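F5/8 type C domain protein (Clostridium perfringens, PDB 7JRM) probably binds carbohydrate through a CBM51 module of ZmpB, an O-glycopeptidase that acts on mucins. Local coordinates at residues 431-434 against 435-438; 167-171 against 172-176. All coordinates share one frame; numbering follows the deposited sequence.

Contact 1 (431-434 against 435-438); sequences INTK and DLSS
Asn-432 and Asp-435 bring an amide and a carboxylate together where the chain turns out of strand 428-432. Asn-432 ND2 lies over the face of the Asp-435 carboxylate, 3.2 Å from both Asp-435 OD1 and Asp-435 OD2. The amide and carboxylate planes are 30° apart, and the N-H bonds do not point at the oxygens, so this is not a hydrogen bond. Any attraction is probably electrostatic. The acid reaches this place because its CG lies between its own backbone N and carbonyl carbon (chi1 54°). The other end of the amide is turned back to the main chain. Asn-432 OD1 accepts from Lys-434 N at 2.9 Å, with the donor well above the carbonyl plane. Asn-432 CG stands anti to its N (chi1 166°), which carries the amide forward along the chain. Lys-434 folds back at chi3 and chi4, and its NZ bonds to Gly-390 O. Leu-436 CD1 lies 3.7 Å from Asn-432 O and 3.9 Å from Thr-433 OG1. The leucine and threonine side chains cross at about a right angle. Thr-433 OG1 is buried here without a polar partner. Leu-436 also packs on Tyr-441 of the next strand. A weak bond from Leu-436 N to Thr-433 O, 3.5 Å, closes the backbone turn. The bond from Lys-434 N to the Asn-432 side chain makes this an Asx turn at a strand end.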
ATOM      1  N   ILE A 431     -32.614  30.919 -38.049  1.00 35.32           N
ATOM      2  CA  ILE A 431     -32.444  32.049 -38.955  1.00 34.17           C
ATOM      3  C   ILE A 431     -33.797  32.398 -39.557  1.00 40.47           C
ATOM      4  O   ILE A 431     -34.483  31.526 -40.105  1.00 36.69           O
ATOM      5  CB  ILE A 431     -31.418  31.740 -40.058  1.00 37.36           C
ATOM      6  CG1 ILE A 431     -30.036  31.503 -39.450  1.00 31.38           C
ATOM      7  CG2 ILE A 431     -31.373  32.870 -41.078  1.00 29.73           C
ATOM      8  CD1 ILE A 431     -29.132  30.653 -40.313  1.00 35.87           C
ATOM      9  N   ASN A 432     -34.180  33.668 -39.455  1.00 37.72           N
ATOM     10  CA  ASN A 432     -35.388  34.138 -40.115  1.00 37.91           C
ATOM     11  C   ASN A 432     -35.144  34.239 -41.615  1.00 36.08           C
ATOM     12  O   ASN A 432     -34.148  34.821 -42.055  1.00 35.44           O
ATOM     13  CB  ASN A 432     -35.812  35.494 -39.550  1.00 33.66           C
ATOM     14  CG  ASN A 432     -36.856  36.187 -40.409  1.00 40.68           C
ATOM     15  OD1 ASN A 432     -37.711  35.540 -41.015  1.00 42.35           O
ATOM     16  ND2 ASN A 432     -36.790  37.512 -40.466  1.00 42.51           N
ATOM     17  N   THR A 433     -36.054  33.668 -42.402  1.00 35.62           N
ATOM     18  CA  THR A 433     -35.919  33.654 -43.852  1.00 36.45           C
ATOM     19  C   THR A 433     -37.074  34.331 -44.576  1.00 31.49           C
ATOM     20  O   THR A 433     -37.088  34.340 -45.812  1.00 33.41           O
ATOM     21  CB  THR A 433     -35.778  32.212 -44.361  1.00 36.60           C
ATOM     22  OG1 THR A 433     -35.411  32.229 -45.744  1.00 48.59           O
ATOM     23  CG2 THR A 433     -37.087  31.461 -44.208  1.00 29.75           C
ATOM     24  N   LYS A 434     -38.040  34.898 -43.849  1.00 40.35           N
ATOM     25  CA  LYS A 434     -39.165  35.561 -44.500  1.00 36.93           C
ATOM     26  C   LYS A 434     -38.734  36.836 -45.214  1.00 36.15           C
ATOM     27  O   LYS A 434     -39.285  37.171 -46.269  1.00 37.82           O
ATOM     28  CB  LYS A 434     -40.257  35.873 -43.479  1.00 34.68           C
ATOM     29  CG  LYS A 434     -40.927  34.645 -42.886  1.00 30.16           C
ATOM     30  CD  LYS A 434     -41.724  35.002 -41.640  1.00 36.60           C
ATOM     31  CE  LYS A 434     -40.869  35.743 -40.623  1.00 37.43           C
ATOM     32  NZ  LYS A 434     -39.803  34.872 -40.053  1.00 42.31           N
ATOM     33  N   ASP A 435     -37.760  37.555 -44.662  1.00 39.07           N
ATOM     34  CA  ASP A 435     -37.308  38.825 -45.212  1.00 42.83           C
ATOM     35  C   ASP A 435     -36.126  38.675 -46.161  1.00 43.89           C
ATOM     36  O   ASP A 435     -35.560  39.687 -46.589  1.00 49.25           O
ATOM     37  CB  ASP A 435     -36.939  39.786 -44.078  1.00 43.89           C
ATOM     38  CG  ASP A 435     -35.932  39.188 -43.110  1.00 44.27           C
ATOM     39  OD1 ASP A 435     -35.555  39.879 -42.140  1.00 42.97           O
ATOM     40  OD2 ASP A 435     -35.519  38.027 -43.316  1.00 44.23           O
ATOM     41  N   LEU A 436     -35.744  37.448 -46.500  1.00 42.21           N
ATOM     42  CA  LEU A 436     -34.559  37.210 -47.310  1.00 41.44           C
ATOM     43  C   LEU A 436     -34.917  37.166 -48.788  1.00 40.55           C
ATOM     44  O   LEU A 436     -35.945  36.605 -49.176  1.00 41.21           O
ATOM     45  CB  LEU A 436     -33.885  35.900 -46.901  1.00 45.24           C
ATOM     46  CG  LEU A 436     -32.771  36.048 -45.866  1.00 44.29           C
ATOM     47  CD1 LEU A 436     -32.365  34.693 -45.298  1.00 39.81           C
ATOM     48  CD2 LEU A 436     -31.584  36.771 -46.474  1.00 45.43           C
ATOM     49  N   SER A 437     -34.059  37.764 -49.611  1.00 40.47           N
ATOM     50  CA  SER A 437     -34.237  37.703 -51.052  1.00 44.02           C
ATOM     51  C   SER A 437     -33.991  36.284 -51.555  1.00 44.14           C
ATOM     52  O   SER A 437     -33.270  35.497 -50.937  1.00 46.13           O
ATOM     53  CB  SER A 437     -33.291  38.678 -51.752  1.00 40.16           C
ATOM     54  OG  SER A 437     -33.407  39.982 -51.210  1.00 47.18           O
ATOM     55  N   SER A 438     -34.605  35.962 -52.691  1.00 47.34           N
ATOM     56  CA  SER A 438     -34.484  34.623 -53.253  1.00 43.73           C
ATOM     57  C   SER A 438     -33.054  34.367 -53.715  1.00 47.79           C
ATOM     58  O   SER A 438     -32.450  35.201 -54.395  1.00 47.39           O
ATOM     59  CB  SER A 438     -35.459  34.448 -54.416  1.00 47.49           C
ATOM     60  OG  SER A 438     -36.675  33.868 -53.977  1.00 51.68           O
TER
HETATM   61  O   HOH W   1     -38.393  37.488 -49.625  1.00 37.11           O

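Contact 2 (167-171 against 172-176); sequences KVYVD and GELKA
Tyr-169 and Leu-174 pack against each other across a tight beta hairpin, with a type I' turn from Val-170 to Glu-173 and a classic bulge further along. The hairpin belongs to the NPCBM/NEW2 domain. The tightly packed part is the valine face, where Val-168 and Val-170 are buried. Val-170 CG2 meets Lys-175 CG at 3.6 Å, the two side chains at about a right angle. Val-168, Val-170, Lys-175 and Ala-176 all touch Val-192 there.

The tyrosine face is more open, though its central pair is close. Leu-174 CD1 lies over the ring, 3.9 Å from the Tyr-169 ring centroid and 17° off its normal, a CH-pi contact offset toward the rim. Leu-174 CB touches the ring at Tyr-169 CE1, 3.5 Å away. Leu-174 CG is anti to its own N (chi1 179°), and the chain then turns so that CD1 covers the ring and also meets Lys-167 CB. Tyr-169 further makes a cation-pi contact with Lys-201 of the neighbouring strand.

The turn is the solvent end. Gly-172 takes a positive phi (83°) within the type I' turn. Water 2 accepts from Gly-172 N and donates weakly to Tyr-169 O. Asp-171 points its carboxylate away from the second strand, and its OD1 takes the backbone N atoms of Lys-198 and Glu-199. Glu-173 also leads its acid outward. Val-170 and Glu-173 close the turn with two backbone hydrogen bonds. At the bulge Lys-175 and Ala-176 both face Val-168. Lys-175 N gives a nearly straight bond of 2.9 Å to Val-168 O, while Val-168 N donates to Ala-176 O at 3.0 Å.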
ATOM      1  N   LYS A 167      13.135 -13.747  39.035  1.00 13.21           N
ATOM      2  CA  LYS A 167      12.460 -15.001  38.740  1.00 15.03           C
ATOM      3  C   LYS A 167      11.031 -14.708  38.311  1.00 18.31           C
ATOM      4  O   LYS A 167      10.396 -13.776  38.809  1.00 14.48           O
ATOM      5  CB  LYS A 167      12.461 -15.943  39.952  1.00 14.28           C
ATOM      6  CG  LYS A 167      13.844 -16.241  40.509  1.00 17.26           C
ATOM      7  CD  LYS A 167      13.771 -17.159  41.716  1.00 23.74           C
ATOM      8  CE  LYS A 167      14.977 -16.970  42.622  1.00 23.74           C
ATOM      9  NZ  LYS A 167      14.851 -17.745  43.888  1.00 28.23           N
ATOM     10  N   VAL A 168      10.530 -15.514  37.379  1.00 15.27           N
ATOM     11  CA  VAL A 168       9.180 -15.365  36.846  1.00 13.33           C
ATOM     12  C   VAL A 168       8.451 -16.688  37.028  1.00 14.92           C
ATOM     13  O   VAL A 168       8.880 -17.720  36.498  1.00 13.61           O
ATOM     14  CB  VAL A 168       9.189 -14.943  35.369  1.00 11.59           C
ATOM     15  CG1 VAL A 168       7.784 -15.026  34.788  1.00 16.06           C
ATOM     16  CG2 VAL A 168       9.746 -13.536  35.224  1.00 12.79           C
ATOM     17  N   TYR A 169       7.354 -16.656  37.778  1.00 15.81           N
ATOM     18  CA  TYR A 169       6.520 -17.824  38.014  1.00 15.81           C
ATOM     19  C   TYR A 169       5.218 -17.682  37.241  1.00 18.46           C
ATOM     20  O   TYR A 169       4.615 -16.605  37.215  1.00 14.61           O
ATOM     21  CB  TYR A 169       6.229 -18.000  39.507  1.00 14.55           C
ATOM     22  CG  TYR A 169       7.448 -18.339  40.336  1.00 17.06           C
ATOM     23  CD1 TYR A 169       7.718 -19.649  40.705  1.00 20.91           C
ATOM     24  CD2 TYR A 169       8.330 -17.347  40.749  1.00 15.96           C
ATOM     25  CE1 TYR A 169       8.831 -19.965  41.462  1.00 25.15           C
ATOM     26  CE2 TYR A 169       9.447 -17.653  41.505  1.00 18.47           C
ATOM     27  CZ  TYR A 169       9.692 -18.962  41.860  1.00 23.30           C
ATOM     28  OH  TYR A 169      10.801 -19.271  42.614  1.00 22.33           O
ATOM     29  N   VAL A 170       4.794 -18.769  36.604  1.00 17.08           N
ATOM     30  CA  VAL A 170       3.548 -18.811  35.847  1.00 17.59           C
ATOM     31  C   VAL A 170       2.658 -19.856  36.504  1.00 17.40           C
ATOM     32  O   VAL A 170       2.954 -21.058  36.441  1.00 21.27           O
ATOM     33  CB  VAL A 170       3.781 -19.133  34.365  1.00 18.56           C
ATOM     34  CG1 VAL A 170       2.454 -19.286  33.642  1.00 16.54           C
ATOM     35  CG2 VAL A 170       4.621 -18.045  33.714  1.00 16.14           C
ATOM     36  N   ASP A 171       1.573 -19.401  37.131  1.00 18.09           N
ATOM     37  CA  ASP A 171       0.671 -20.272  37.886  1.00 21.59           C
ATOM     38  C   ASP A 171       1.435 -21.065  38.945  1.00 24.74           C
ATOM     39  O   ASP A 171       1.200 -22.256  39.155  1.00 23.34           O
ATOM     40  CB  ASP A 171      -0.108 -21.205  36.956  1.00 19.77           C
ATOM     41  CG  ASP A 171      -1.168 -20.474  36.154  1.00 21.92           C
ATOM     42  OD1 ASP A 171      -1.692 -19.457  36.650  1.00 20.48           O
ATOM     43  OD2 ASP A 171      -1.482 -20.921  35.030  1.00 20.93           O
ATOM     44  N   GLY A 172       2.367 -20.390  39.618  1.00 23.16           N
ATOM     45  CA  GLY A 172       3.158 -21.002  40.663  1.00 21.91           C
ATOM     46  C   GLY A 172       4.359 -21.794  40.195  1.00 21.66           C
ATOM     47  O   GLY A 172       5.126 -22.275  41.039  1.00 25.03           O
ATOM     48  N   GLU A 173       4.553 -21.946  38.888  1.00 23.85           N
ATOM     49  CA  GLU A 173       5.657 -22.722  38.341  1.00 22.78           C
ATOM     50  C   GLU A 173       6.747 -21.786  37.837  1.00 23.52           C
ATOM     51  O   GLU A 173       6.471 -20.867  37.059  1.00 18.03           O
ATOM     52  CB  GLU A 173       5.176 -23.627  37.203  1.00 23.35           C
ATOM     53  CG  GLU A 173       4.252 -24.747  37.648  1.00 29.61           C
ATOM     54  CD  GLU A 173       4.919 -25.697  38.621  1.00 36.60           C
ATOM     55  OE1 GLU A 173       4.371 -25.901  39.726  1.00 35.68           O
ATOM     56  OE2 GLU A 173       5.991 -26.241  38.282  1.00 37.21           O
ATOM     57  N   LEU A 174       7.981 -22.025  38.277  1.00 17.88           N
ATOM     58  CA  LEU A 174       9.110 -21.223  37.823  1.00 15.77           C
ATOM     59  C   LEU A 174       9.384 -21.508  36.351  1.00 16.40           C
ATOM     60  O   LEU A 174       9.607 -22.659  35.965  1.00 13.91           O
ATOM     61  CB  LEU A 174      10.347 -21.521  38.667  1.00 16.27           C
ATOM     62  CG  LEU A 174      11.610 -20.752  38.270  1.00 17.11           C
ATOM     63  CD1 LEU A 174      11.487 -19.288  38.665  1.00 15.51           C
ATOM     64  CD2 LEU A 174      12.848 -21.380  38.890  1.00 24.34           C
ATOM     65  N   LYS A 175       9.368 -20.460  35.533  1.00 15.80           N
ATOM     66  CA  LYS A 175       9.561 -20.594  34.096  1.00 19.31           C
ATOM     67  C   LYS A 175      10.842 -19.956  33.586  1.00 16.03           C
ATOM     68  O   LYS A 175      11.397 -20.431  32.594  1.00 20.16           O
ATOM     69  CB  LYS A 175       8.372 -19.987  33.340  1.00 16.20           C
ATOM     70  CG  LYS A 175       7.070 -20.740  33.541  1.00 19.61           C
ATOM     71  CD  LYS A 175       7.203 -22.192  33.114  1.00 20.86           C
ATOM     72  CE  LYS A 175       5.856 -22.894  33.126  1.00 27.99           C
ATOM     73  NZ  LYS A 175       5.942 -24.264  32.550  1.00 24.82           N
ATOM     74  N   ALA A 176      11.324 -18.899  34.233  1.00 13.72           N
ATOM     75  CA  ALA A 176      12.547 -18.239  33.803  1.00 16.30           C
ATOM     76  C   ALA A 176      13.191 -17.553  34.996  1.00 12.63           C
ATOM     77  O   ALA A 176      12.527 -17.211  35.977  1.00 13.33           O
ATOM     78  CB  ALA A 176      12.279 -17.228  32.681  1.00 13.75           C
TER
HETATM   79  O   HOH W   2       2.622 -17.625  39.369  1.00 19.56           O

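In the fold
Contacts 1 and 2 lie on opposite sides of the chain's centre in an elongated molecule. Their centres are 108 Å apart and their nearest atoms about 94 Å apart, with no touch between them. Contact 2 comes first along the chain and belongs to the NPCBM/NEW2 domain. The Lys-167 side chain lies about 12 Å from the bound calcium ion, whose site includes Ser-163 at the start of the same strand and Asp-208 and Asp-214. Its NZ pairs with Asp-205, next to the site residue Val-206. Contact 1 leads from strand 428-432 toward strand 440-449, close to the C-terminal Val-462. Contact 1 is an Asx turn ending strand 428-432, contact 2 a hairpin, both at the surface.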